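Local coordinates for protein adenylyl-sulfate kinase 1, chloroplastic (Arabidopsis thaliana, PDB 3UIE) that catalyses the ATP-dependent 3'-phosphorylation of adenosine 5'-phosphosulfate to 3'-phosphoadenylyl sulfate, the activated sulfate that plants need for glucosinolate production, reproduction and viability, at residues G25-V30 and G122-V127; W29-S34 and L104-R109; C56-G61 and I99-L104. One frame throughout, in Å; residues are numbered along the deposited sequence.

Interaction 1. Residues G25-V30 and G122-V127; sequences GCVIWV and GDFVEV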
loop_
_atom_site.group_PDB
_atom_site.type_symbol
_atom_site.label_atom_id
_atom_site.label_comp_id
_atom_site.label_asym_id
_atom_site.label_seq_id
_atom_site.Cartn_x
_atom_site.Cartn_y
_atom_site.Cartn_z
ATOM N N GLY A 25 -10.549 9.729 -0.921
ATOM C CA GLY A 25 -9.768 8.568 -1.290
ATOM C C GLY A 25 -10.575 7.723 -2.259
ATOM O O GLY A 25 -11.788 7.606 -2.121
ATOM N N CYS A 26 -9.916 7.142 -3.248
ATOM C CA CYS A 26 -10.631 6.310 -4.204
ATOM C C CYS A 26 -9.631 5.487 -4.981
ATOM O O CYS A 26 -8.426 5.694 -4.855
ATOM C CB CYS A 26 -11.490 7.163 -5.149
ATOM S SG CYS A 26 -10.582 8.474 -6.029
ATOM N N VAL A 27 -10.131 4.541 -5.766
ATOM C CA VAL A 27 -9.276 3.730 -6.622
ATOM C C VAL A 27 -9.684 3.962 -8.069
ATOM O O VAL A 27 -10.846 3.769 -8.409
ATOM C CB VAL A 27 -9.462 2.239 -6.315
ATOM C CG1 VAL A 27 -8.613 1.405 -7.266
ATOM C CG2 VAL A 27 -9.110 1.948 -4.838
ATOM N N ILE A 28 -8.735 4.386 -8.904
ATOM C CA ILE A 28 -8.965 4.521 -10.342
ATOM C C ILE A 28 -8.290 3.316 -10.968
ATOM O O ILE A 28 -7.072 3.249 -11.043
ATOM C CB ILE A 28 -8.347 5.813 -10.917
ATOM C CG1 ILE A 28 -8.725 7.041 -10.084
ATOM C CG2 ILE A 28 -8.746 6.012 -12.380
ATOM C CD1 ILE A 28 -10.176 7.177 -9.758
ATOM N N TRP A 29 -9.091 2.347 -11.388
ATOM C CA TRP A 29 -8.559 1.078 -11.865
ATOM C C TRP A 29 -8.462 1.092 -13.388
ATOM O O TRP A 29 -9.485 0.979 -14.081
ATOM C CB TRP A 29 -9.429 -0.104 -11.367
ATOM C CG TRP A 29 -8.769 -1.406 -11.659
ATOM C CD1 TRP A 29 -8.728 -2.053 -12.869
ATOM C CD2 TRP A 29 -7.966 -2.177 -10.762
ATOM N NE1 TRP A 29 -7.970 -3.199 -12.766
ATOM C CE2 TRP A 29 -7.492 -3.295 -11.492
ATOM C CE3 TRP A 29 -7.622 -2.048 -9.410
ATOM C CZ2 TRP A 29 -6.687 -4.271 -10.906
ATOM C CZ3 TRP A 29 -6.818 -3.021 -8.839
ATOM C CH2 TRP A 29 -6.361 -4.116 -9.588
ATOM N N VAL A 30 -7.243 1.242 -13.905
ATOM C CA VAL A 30 -7.020 1.329 -15.356
ATOM C C VAL A 30 -6.593 -0.021 -15.933
ATOM O O VAL A 30 -5.507 -0.534 -15.611
ATOM C CB VAL A 30 -5.939 2.389 -15.695
ATOM C CG1 VAL A 30 -5.854 2.597 -17.209
ATOM C CG2 VAL A 30 -6.245 3.698 -15.002
ATOM N N GLY A 122 -19.067 3.362 -5.321
ATOM C CA GLY A 122 -18.581 4.668 -5.735
ATOM C C GLY A 122 -17.072 4.875 -5.653
ATOM O O GLY A 122 -16.519 5.671 -6.413
ATOM N N ASP A 123 -16.403 4.152 -4.763
ATOM C CA ASP A 123 -14.971 4.372 -4.516
ATOM C C ASP A 123 -14.057 3.670 -5.524
ATOM O O ASP A 123 -12.842 3.802 -5.443
ATOM C CB ASP A 123 -14.573 3.936 -3.100
ATOM C CG ASP A 123 -15.134 4.844 -2.021
ATOM O OD1 ASP A 123 -15.685 5.915 -2.352
ATOM O OD2 ASP A 123 -15.013 4.474 -0.838
ATOM N N PHE A 124 -14.642 2.919 -6.454
ATOM C CA PHE A 124 -13.866 2.173 -7.437
ATOM C C PHE A 124 -14.292 2.606 -8.831
ATOM O O PHE A 124 -15.433 2.396 -9.233
ATOM C CB PHE A 124 -14.099 0.677 -7.245
ATOM C CG PHE A 124 -13.244 -0.200 -8.113
ATOM C CD1 PHE A 124 -12.028 -0.662 -7.644
ATOM C CD2 PHE A 124 -13.670 -0.595 -9.380
ATOM C CE1 PHE A 124 -11.239 -1.490 -8.404
ATOM C CE2 PHE A 124 -12.882 -1.430 -10.152
ATOM C CZ PHE A 124 -11.655 -1.878 -9.650
ATOM N N VAL A 125 -13.379 3.241 -9.555
ATOM C CA VAL A 125 -13.677 3.774 -10.874
ATOM C C VAL A 125 -12.914 2.969 -11.899
ATOM O O VAL A 125 -11.704 3.135 -12.048
ATOM C CB VAL A 125 -13.259 5.245 -10.983
ATOM C CG1 VAL A 125 -13.645 5.815 -12.365
ATOM C CG2 VAL A 125 -13.895 6.053 -9.842
ATOM N N GLU A 126 -13.621 2.095 -12.610
ATOM C CA GLU A 126 -12.974 1.226 -13.586
ATOM C C GLU A 126 -12.827 1.962 -14.910
ATOM O O GLU A 126 -13.810 2.412 -15.494
ATOM C CB GLU A 126 -13.793 -0.052 -13.756
ATOM C CG GLU A 126 -13.103 -1.160 -14.526
ATOM C CD GLU A 126 -13.880 -2.461 -14.460
ATOM O OE1 GLU A 126 -15.066 -2.418 -14.075
ATOM O OE2 GLU A 126 -13.301 -3.526 -14.778
ATOM N N VAL A 127 -11.593 2.064 -15.383
ATOM C CA VAL A 127 -11.268 2.821 -16.581
ATOM C C VAL A 127 -10.718 1.868 -17.638
ATOM O O VAL A 127 -9.693 1.234 -17.418
ATOM C CB VAL A 127 -10.222 3.920 -16.261
ATOM C CG1 VAL A 127 -9.810 4.661 -17.520
ATOM C CG2 VAL A 127 -10.779 4.884 -15.216
#
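Val27, Trp29, Val125 and Val127 carry the backbone ladder between strands 26-30 and 124-127. The strands run parallel, with their axes 19° apart. Val27 N donates to Asp123 O at 2.8 Å, and Val125 N donates to Val27 O in a nearly straight bond. Trp29 N then bonds to Val125 O, and Val127 N to Trp29 O at 2.7 Å. Weaker CA-H...O contacts fill the gaps between these bonds. One runs from Val30 CA to Val127 O.

The pair belongs to the parallel sheet of the P-loop kinase fold. Strand 26-31 is the one that leads into the ATP-binding loop. Its other edge bonds to strand 99-103, which places it inside the sheet.

Aromatic packing marks the face with Val27, Trp29, Phe124 and Glu126. The Phe124 ring reaches across to its neighbours on the other strand. Its CD1 lies 4.0 Å from Val27 CG1. Its CZ comes closer still to Trp29, 3.3 Å from CB, a tight fit. The five-membered ring of Trp29 and the Phe124 ring are turned only 27° from each other. They are slid apart, with centroids 5.4 Å distant, and barely overlap. Trp29 holds CG anti to its backbone N (chi1 -171°), and its indole leads away from strand 124-127. Helices 76-95 and 109-117 cover this face. Glu126 sends its carboxylate to Arg112 and Arg116, two salt bridges that probably offset the charge of this buried carboxylate.

Aliphatic packing marks the face with Ile28, Val30, Val125 and Val127. Ile28 uses two branches. CD1 lies beside Val125 and meets its CB at 3.8 Å, while CG2 touches Val127 CG2 at 3.7 Å. Val30 and Val127 lie side by side and point the same way.

Interaction 2. Residues W29-S34 and L104-R109; sequences WVTGLS and LISPYR. With ADX (adenosine-5'-phosphosulfate), chain D; ANP (phosphoaminophosphonic acid-adenylate ester), chain E.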
loop_
_atom_site.group_PDB
_atom_site.type_symbol
_atom_site.label_atom_id
_atom_site.label_comp_id
_atom_site.label_asym_id
_atom_site.label_seq_id
_atom_site.Cartn_x
_atom_site.Cartn_y
_atom_site.Cartn_z
ATOM N N TRP A 29 -9.091 2.347 -11.388
ATOM C CA TRP A 29 -8.559 1.078 -11.865
ATOM C C TRP A 29 -8.462 1.092 -13.388
ATOM O O TRP A 29 -9.485 0.979 -14.081
ATOM C CB TRP A 29 -9.429 -0.104 -11.367
ATOM C CG TRP A 29 -8.769 -1.406 -11.659
ATOM C CD1 TRP A 29 -8.728 -2.053 -12.869
ATOM C CD2 TRP A 29 -7.966 -2.177 -10.762
ATOM N NE1 TRP A 29 -7.970 -3.199 -12.766
ATOM C CE2 TRP A 29 -7.492 -3.295 -11.492
ATOM C CE3 TRP A 29 -7.622 -2.048 -9.410
ATOM C CZ2 TRP A 29 -6.687 -4.271 -10.906
ATOM C CZ3 TRP A 29 -6.818 -3.021 -8.839
ATOM C CH2 TRP A 29 -6.361 -4.116 -9.588
ATOM N N VAL A 30 -7.243 1.242 -13.905
ATOM C CA VAL A 30 -7.020 1.329 -15.356
ATOM C C VAL A 30 -6.593 -0.021 -15.933
ATOM O O VAL A 30 -5.507 -0.534 -15.611
ATOM C CB VAL A 30 -5.939 2.389 -15.695
ATOM C CG1 VAL A 30 -5.854 2.597 -17.209
ATOM C CG2 VAL A 30 -6.245 3.698 -15.002
ATOM N N THR A 31 -7.451 -0.588 -16.777
ATOM C CA THR A 31 -7.227 -1.907 -17.361
ATOM C C THR A 31 -7.189 -1.857 -18.900
ATOM O O THR A 31 -7.775 -0.981 -19.526
ATOM C CB THR A 31 -8.314 -2.900 -16.875
ATOM O OG1 THR A 31 -8.106 -4.184 -17.470
ATOM C CG2 THR A 31 -9.715 -2.395 -17.251
ATOM N N GLY A 32 -6.463 -2.783 -19.513
ATOM C CA GLY A 32 -6.413 -2.829 -20.963
ATOM C C GLY A 32 -5.236 -3.661 -21.413
ATOM O O GLY A 32 -4.352 -3.977 -20.613
ATOM N N LEU A 33 -5.238 -4.031 -22.688
ATOM C CA LEU A 33 -4.132 -4.791 -23.285
ATOM C C LEU A 33 -2.793 -4.119 -23.057
ATOM O O LEU A 33 -2.732 -2.911 -22.829
ATOM C CB LEU A 33 -4.370 -4.906 -24.801
ATOM C CG LEU A 33 -5.541 -5.769 -25.272
ATOM C CD1 LEU A 33 -5.710 -5.624 -26.786
ATOM C CD2 LEU A 33 -5.282 -7.223 -24.882
ATOM N N SER A 34 -1.713 -4.902 -23.114
ATOM C CA SER A 34 -0.381 -4.337 -23.216
ATOM C C SER A 34 -0.344 -3.368 -24.397
ATOM O O SER A 34 -0.815 -3.690 -25.495
ATOM C CB SER A 34 0.651 -5.451 -23.431
ATOM O OG SER A 34 1.966 -4.943 -23.331
ATOM N N LEU A 104 -2.717 -1.814 -14.504
ATOM C CA LEU A 104 -2.310 -3.203 -14.673
ATOM C C LEU A 104 -3.135 -3.750 -15.816
ATOM O O LEU A 104 -4.290 -3.353 -15.977
ATOM C CB LEU A 104 -2.703 -4.005 -13.434
ATOM C CG LEU A 104 -1.851 -4.334 -12.221
ATOM C CD1 LEU A 104 -1.557 -3.096 -11.390
ATOM C CD2 LEU A 104 -2.611 -5.360 -11.394
ATOM N N ILE A 105 -2.572 -4.667 -16.603
ATOM C CA ILE A 105 -3.362 -5.313 -17.656
ATOM C C ILE A 105 -4.649 -5.880 -17.068
ATOM O O ILE A 105 -5.731 -5.695 -17.623
ATOM C CB ILE A 105 -2.568 -6.422 -18.389
ATOM C CG1 ILE A 105 -1.369 -5.814 -19.117
ATOM C CG2 ILE A 105 -3.475 -7.168 -19.384
ATOM C CD1 ILE A 105 -0.470 -6.845 -19.803
ATOM N N SER A 106 -4.515 -6.552 -15.925
ATOM C CA SER A 106 -5.648 -7.136 -15.184
ATOM C C SER A 106 -6.715 -7.730 -16.099
ATOM O O SER A 106 -7.838 -7.241 -16.153
ATOM C CB SER A 106 -6.256 -6.120 -14.205
ATOM O OG SER A 106 -6.463 -4.853 -14.809
ATOM N N PRO A 107 -6.355 -8.797 -16.831
ATOM C CA PRO A 107 -7.172 -9.285 -17.950
ATOM C C PRO A 107 -8.478 -9.971 -17.548
ATOM O O PRO A 107 -9.381 -10.027 -18.360
ATOM C CB PRO A 107 -6.235 -10.285 -18.647
ATOM C CG PRO A 107 -5.346 -10.774 -17.545
ATOM C CD PRO A 107 -5.120 -9.579 -16.657
ATOM N N TYR A 108 -8.572 -10.478 -16.324
ATOM C CA TYR A 108 -9.704 -11.309 -15.925
ATOM C C TYR A 108 -10.794 -10.506 -15.216
ATOM O O TYR A 108 -10.559 -9.824 -14.217
ATOM C CB TYR A 108 -9.221 -12.463 -15.042
ATOM C CG TYR A 108 -8.042 -13.217 -15.626
ATOM C CD1 TYR A 108 -7.954 -13.476 -16.993
ATOM C CD2 TYR A 108 -7.013 -13.658 -14.812
ATOM C CE1 TYR A 108 -6.864 -14.170 -17.522
ATOM C CE2 TYR A 108 -5.927 -14.342 -15.327
ATOM C CZ TYR A 108 -5.854 -14.595 -16.677
ATOM O OH TYR A 108 -4.761 -15.280 -17.164
ATOM N N ARG A 109 -11.997 -10.615 -15.752
ATOM C CA ARG A 109 -13.157 -9.871 -15.293
ATOM C C ARG A 109 -13.465 -10.205 -13.833
ATOM O O ARG A 109 -13.696 -9.318 -13.010
ATOM C CB ARG A 109 -14.336 -10.251 -16.213
ATOM C CG ARG A 109 -15.569 -9.396 -16.141
ATOM C CD ARG A 109 -16.567 -9.818 -17.249
ATOM N NE ARG A 109 -16.127 -9.371 -18.563
ATOM C CZ ARG A 109 -16.062 -10.132 -19.656
ATOM N NH1 ARG A 109 -16.411 -11.405 -19.625
ATOM N NH2 ARG A 109 -15.649 -9.606 -20.794
HETATM S SB ADX D . -1.293 -8.627 -15.163
HETATM O O1B ADX D . -0.809 -9.483 -14.117
HETATM O O2B ADX D . -1.997 -9.458 -16.167
HETATM O O3B ADX D . -2.247 -7.624 -14.648
HETATM P PA ADX D . 0.713 -6.711 -15.339
HETATM O O1A ADX D . 0.971 -6.840 -13.861
HETATM O O2A ADX D . 0.111 -5.361 -15.698
HETATM O O3A ADX D . -0.153 -7.940 -15.873
HETATM O "O5'" ADX D . 2.104 -6.875 -16.062
HETATM C "C5'" ADX D . 2.222 -6.542 -17.412
HETATM C "C4'" ADX D . 3.547 -6.203 -17.860
HETATM O "O4'" ADX D . 4.386 -7.348 -17.754
HETATM C "C3'" ADX D . 3.487 -5.821 -19.295
HETATM O "O3'" ADX D . 4.018 -4.541 -19.436
HETATM C "C2'" ADX D . 4.358 -6.689 -19.975
HETATM O "O2'" ADX D . 5.424 -5.899 -20.384
HETATM C "C1'" ADX D . 4.901 -7.669 -19.010
HETATM N N9 ADX D . 4.656 -9.027 -19.415
HETATM C C8 ADX D . 5.558 -10.036 -19.392
HETATM N N7 ADX D . 4.946 -11.174 -19.764
HETATM C C5 ADX D . 3.653 -10.887 -20.024
HETATM C C6 ADX D . 2.546 -11.647 -20.451
HETATM N N6 ADX D . 2.690 -13.050 -20.678
HETATM N N1 ADX D . 1.346 -11.044 -20.640
HETATM C C2 ADX D . 1.205 -9.727 -20.417
HETATM N N3 ADX D . 2.248 -8.970 -20.005
HETATM C C4 ADX D . 3.466 -9.516 -19.800
HETATM P PG ANP E . 1.800 -2.286 -20.587
HETATM O O1G ANP E . 2.714 -3.402 -21.307
HETATM O O2G ANP E . 2.682 -1.689 -19.485
HETATM O O3G ANP E . 0.559 -2.934 -20.021
HETATM P PB ANP E . 0.460 0.222 -21.321
HETATM O O1B ANP E . 1.021 0.980 -20.066
HETATM O O2B ANP E . -1.062 -0.044 -21.402
HETATM N N3B ANP E . 1.533 -1.049 -21.704
HETATM P PA ANP E . 1.869 2.529 -22.408
HETATM O O1A ANP E . 3.253 2.145 -22.023
HETATM O O2A ANP E . 1.287 3.609 -21.555
HETATM O O3A ANP E . 1.005 1.219 -22.470
HETATM O "O5'" ANP E . 1.816 3.013 -23.910
HETATM C "C5'" ANP E . 2.304 2.249 -24.960
HETATM C "C4'" ANP E . 2.733 3.004 -26.087
HETATM O "O4'" ANP E . 1.590 3.656 -26.723
HETATM C "C3'" ANP E . 3.626 4.060 -25.597
HETATM O "O3'" ANP E . 4.824 4.055 -26.343
HETATM C "C2'" ANP E . 2.910 5.316 -25.771
HETATM O "O2'" ANP E . 3.728 6.302 -26.337
HETATM C "C1'" ANP E . 1.794 5.023 -26.701
HETATM N N9 ANP E . 0.592 5.753 -26.276
HETATM C C8 ANP E . 0.159 5.821 -25.010
HETATM N N7 ANP E . -0.943 6.557 -25.000
HETATM C C5 ANP E . -1.207 6.964 -26.256
HETATM C C6 ANP E . -2.215 7.747 -26.799
HETATM N N6 ANP E . -3.247 8.303 -25.935
HETATM N N1 ANP E . -2.204 7.975 -28.121
HETATM C C2 ANP E . -1.238 7.455 -28.903
HETATM N N3 ANP E . -0.258 6.707 -28.413
HETATM C C4 ANP E . -0.219 6.447 -27.087
#
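The start of the P-loop, from the end of strand 26-31 through Gly32 to Ser34, meets the substrate loop 104-109 between the two bound nucleotides. Ser106 is the phosphoserine position inferred by similarity. Trp29 NE1 donates to Ser106 OG at 3.0 Å, with the oxygen tilted 17° from the indole plane. Ser106 CB lies in that plane, at the ring edge. The Ser106 hydroxyl in turn donates to Leu104 O at 2.9 Å, from above the carbonyl plane. Its OG sits between the backbone N and carbonyl carbon (chi1 47°), which turns it back toward Leu104 and the indole. A phenylalanine in place of Trp29 would probably leave Ser106 OG without its N-H donor and the hydroxyl freer to turn.

Thr31 OG1 donates to Ile105 O at 2.8 Å. Leu104 N makes a longer bond, 3.3 Å, to Val30 O. These bonds hold a loop whose amides grip adenosine-5'-phosphosulfate. Ile105 N binds O2A of its phosphate, and Ser106 N binds O3B of its sulfate at 2.8 Å. Ile105 CD1 reaches the substrate adenine, 3.4 Å from its C2. On the ATP side, Ser34 OG donates to O1G of the ATP analogue at 2.7 Å.

Lys38 bonds to Gly32 O and to the analogue. Helix 76-95 packs on Leu104, helix 109-117 on Trp29 and Thr31, and helix 38-51 on Val30 and Ile105, while strand 124-129 pairs with strand 26-31.

Interaction 3. Residues C56-G61 and I99-L104; sequences CYILDG and ICIASL. With ADX (adenosine-5'-phosphosulfate), chain D.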
loop_
_atom_site.group_PDB
_atom_site.type_symbol
_atom_site.label_atom_id
_atom_site.label_comp_id
_atom_site.label_asym_id
_atom_site.label_seq_id
_atom_site.Cartn_x
_atom_site.Cartn_y
_atom_site.Cartn_z
ATOM N N CYS A 56 -2.159 11.965 -5.540
ATOM C CA CYS A 56 -2.404 10.686 -6.211
ATOM C C CYS A 56 -1.196 9.789 -6.029
ATOM O O CYS A 56 -0.101 10.268 -5.768
ATOM C CB CYS A 56 -2.598 10.875 -7.718
ATOM S SG CYS A 56 -3.976 11.892 -8.162
ATOM N N TYR A 57 -1.388 8.493 -6.198
ATOM C CA TYR A 57 -0.249 7.581 -6.213
ATOM C C TYR A 57 -0.548 6.456 -7.198
ATOM O O TYR A 57 -1.613 5.860 -7.139
ATOM C CB TYR A 57 0.030 7.012 -4.824
ATOM C CG TYR A 57 1.380 6.340 -4.820
ATOM C CD1 TYR A 57 2.551 7.096 -4.833
ATOM C CD2 TYR A 57 1.483 4.958 -4.866
ATOM C CE1 TYR A 57 3.800 6.475 -4.866
ATOM C CE2 TYR A 57 2.712 4.334 -4.907
ATOM C CZ TYR A 57 3.864 5.094 -4.899
ATOM O OH TYR A 57 5.082 4.462 -4.940
ATOM N N ILE A 58 0.406 6.151 -8.077
ATOM C CA ILE A 58 0.206 5.147 -9.117
ATOM C C ILE A 58 0.770 3.794 -8.712
ATOM O O ILE A 58 1.943 3.686 -8.369
ATOM C CB ILE A 58 0.891 5.579 -10.439
ATOM C CG1 ILE A 58 0.287 6.887 -10.952
ATOM C CG2 ILE A 58 0.755 4.490 -11.521
ATOM C CD1 ILE A 58 1.035 7.475 -12.154
ATOM N N LEU A 59 -0.078 2.771 -8.733
ATOM C CA LEU A 59 0.367 1.394 -8.604
ATOM C C LEU A 59 0.416 0.774 -9.993
ATOM O O LEU A 59 -0.603 0.331 -10.517
ATOM C CB LEU A 59 -0.603 0.591 -7.728
ATOM C CG LEU A 59 -0.805 1.089 -6.301
ATOM C CD1 LEU A 59 -1.837 0.226 -5.563
ATOM C CD2 LEU A 59 0.538 1.113 -5.563
ATOM N N ASP A 60 1.603 0.725 -10.579
ATOM C CA ASP A 60 1.745 0.196 -11.927
ATOM C C ASP A 60 2.183 -1.259 -11.898
ATOM O O ASP A 60 3.108 -1.639 -11.163
ATOM C CB ASP A 60 2.742 1.035 -12.712
ATOM C CG ASP A 60 2.808 0.629 -14.173
ATOM O OD1 ASP A 60 1.944 1.085 -14.943
ATOM O OD2 ASP A 60 3.707 -0.150 -14.532
ATOM N N GLY A 61 1.506 -2.082 -12.689
ATOM C CA GLY A 61 1.776 -3.506 -12.700
ATOM C C GLY A 61 3.247 -3.824 -12.828
ATOM O O GLY A 61 3.779 -4.640 -12.083
ATOM N N ILE A 99 -5.945 9.395 -3.956
ATOM C CA ILE A 99 -6.500 8.971 -5.237
ATOM C C ILE A 99 -5.513 7.976 -5.812
ATOM O O ILE A 99 -4.451 8.345 -6.316
ATOM C CB ILE A 99 -6.698 10.166 -6.186
ATOM C CG1 ILE A 99 -7.719 11.135 -5.574
ATOM C CG2 ILE A 99 -7.174 9.693 -7.591
ATOM C CD1 ILE A 99 -7.682 12.548 -6.143
ATOM N N CYS A 100 -5.850 6.699 -5.691
ATOM C CA CYS A 100 -4.925 5.640 -6.080
ATOM C C CYS A 100 -5.208 5.180 -7.501
ATOM O O CYS A 100 -6.310 4.718 -7.791
ATOM C CB CYS A 100 -5.059 4.452 -5.111
ATOM S SG CYS A 100 -3.849 3.151 -5.414
ATOM N N ILE A 101 -4.219 5.318 -8.386
ATOM C CA ILE A 101 -4.390 4.936 -9.779
ATOM C C ILE A 101 -3.691 3.606 -10.018
ATOM O O ILE A 101 -2.475 3.522 -9.911
ATOM C CB ILE A 101 -3.769 5.987 -10.709
ATOM C CG1 ILE A 101 -4.370 7.370 -10.417
ATOM C CG2 ILE A 101 -3.962 5.577 -12.194
ATOM C CD1 ILE A 101 -3.549 8.516 -10.997
ATOM N N ALA A 102 -4.463 2.561 -10.294
ATOM C CA ALA A 102 -3.872 1.256 -10.545
ATOM C C ALA A 102 -3.827 1.013 -12.038
ATOM O O ALA A 102 -4.843 1.102 -12.718
ATOM C CB ALA A 102 -4.670 0.158 -9.836
ATOM N N SER A 103 -2.644 0.724 -12.557
ATOM C CA SER A 103 -2.453 0.548 -13.998
ATOM C C SER A 103 -1.860 -0.826 -14.278
ATOM O O SER A 103 -0.651 -0.983 -14.249
ATOM C CB SER A 103 -1.524 1.646 -14.531
ATOM O OG SER A 103 -1.114 1.415 -15.876
ATOM N N LEU A 104 -2.717 -1.814 -14.504
ATOM C CA LEU A 104 -2.310 -3.203 -14.673
ATOM C C LEU A 104 -3.135 -3.750 -15.816
ATOM O O LEU A 104 -4.290 -3.353 -15.977
ATOM C CB LEU A 104 -2.703 -4.005 -13.434
ATOM C CG LEU A 104 -1.851 -4.334 -12.221
ATOM C CD1 LEU A 104 -1.557 -3.096 -11.390
ATOM C CD2 LEU A 104 -2.611 -5.360 -11.394
HETATM S SB ADX D . -1.293 -8.627 -15.163
HETATM O O1B ADX D . -0.809 -9.483 -14.117
HETATM O O2B ADX D . -1.997 -9.458 -16.167
HETATM O O3B ADX D . -2.247 -7.624 -14.648
HETATM P PA ADX D . 0.713 -6.711 -15.339
HETATM O O1A ADX D . 0.971 -6.840 -13.861
HETATM O O2A ADX D . 0.111 -5.361 -15.698
HETATM O O3A ADX D . -0.153 -7.940 -15.873
HETATM O "O5'" ADX D . 2.104 -6.875 -16.062
HETATM C "C5'" ADX D . 2.222 -6.542 -17.412
HETATM C "C4'" ADX D . 3.547 -6.203 -17.860
HETATM O "O4'" ADX D . 4.386 -7.348 -17.754
HETATM C "C3'" ADX D . 3.487 -5.821 -19.295
HETATM O "O3'" ADX D . 4.018 -4.541 -19.436
HETATM C "C2'" ADX D . 4.358 -6.689 -19.975
HETATM O "O2'" ADX D . 5.424 -5.899 -20.384
HETATM C "C1'" ADX D . 4.901 -7.669 -19.010
HETATM N N9 ADX D . 4.656 -9.027 -19.415
HETATM C C8 ADX D . 5.558 -10.036 -19.392
HETATM N N7 ADX D . 4.946 -11.174 -19.764
HETATM C C5 ADX D . 3.653 -10.887 -20.024
HETATM C C6 ADX D . 2.546 -11.647 -20.451
HETATM N N6 ADX D . 2.690 -13.050 -20.678
HETATM N N1 ADX D . 1.346 -11.044 -20.640
HETATM C C2 ADX D . 1.205 -9.727 -20.417
HETATM N N3 ADX D . 2.248 -8.970 -20.005
HETATM C C4 ADX D . 3.466 -9.516 -19.800
#
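Leu59 packs diagonally against Cys100 where strands 56-60 and 99-103 run parallel. This is the edge of the sheet within the chain, in the P-loop kinase fold. Leu59 can be followed outward. Its CB lies 4.1 Å from Ile101 O. CG stands anti to the carbonyl carbon (chi1 -59°), which brings it to Cys100 SG at 3.8 Å. CD1 comes closer to the same sulfur, at 3.6 Å. CD2 turns to the edge of the Tyr57 ring, in its plane. Helix 76-95 and Leu92 of the second subunit also cover Leu59. The Tyr57 hydroxyl bonds to Asp95 of that subunit, which ties this face to the dimer.

Five backbone bonds join the strands, from Tyr57 N to Ile99 O through to Gly61 N and Ser103 O. On the face with Ile58 and Ile101, the two isoleucines cross at an angle, with Ile58 CG1 4.2 Å from Ile101 CB. Cys56 SG rests beside Ile99 CB in one of its two conformers.

Asp60 follows on this face, near the bound magnesium, and its OD1 accepts a hydrogen bond from Ser39 OG of the P-loop. Gly61 lies beside the substrate, where a CB would clash with the phosphate oxygen O2A. The Leu104 methyl CD1 packs on the glycine backbone, 3.5 Å from Gly61 N.

How the interactions relate
From the N terminus, strand 26-31 comes first and enters two of the contacts. Strand 56-60 follows, and interaction 3 closes the first and shortest loop when strand 99-103 returns beside it. Interaction 2 closes next, as 104-109 meets 29-34. Interaction 1 closes last, with 122-127. Interaction 3 is nested in the loops of both others. Interactions 1 and 2 share Trp29 and Val30, and 2 and 3 share Leu104. Val30 N to Ala102 O, 2.7 Å, and Val127 O to Thr31 N, 3.0 Å, are probable hydrogen bonds between them. Together they join four neighbouring strands of the sheet to the loops that hold both nucleotides.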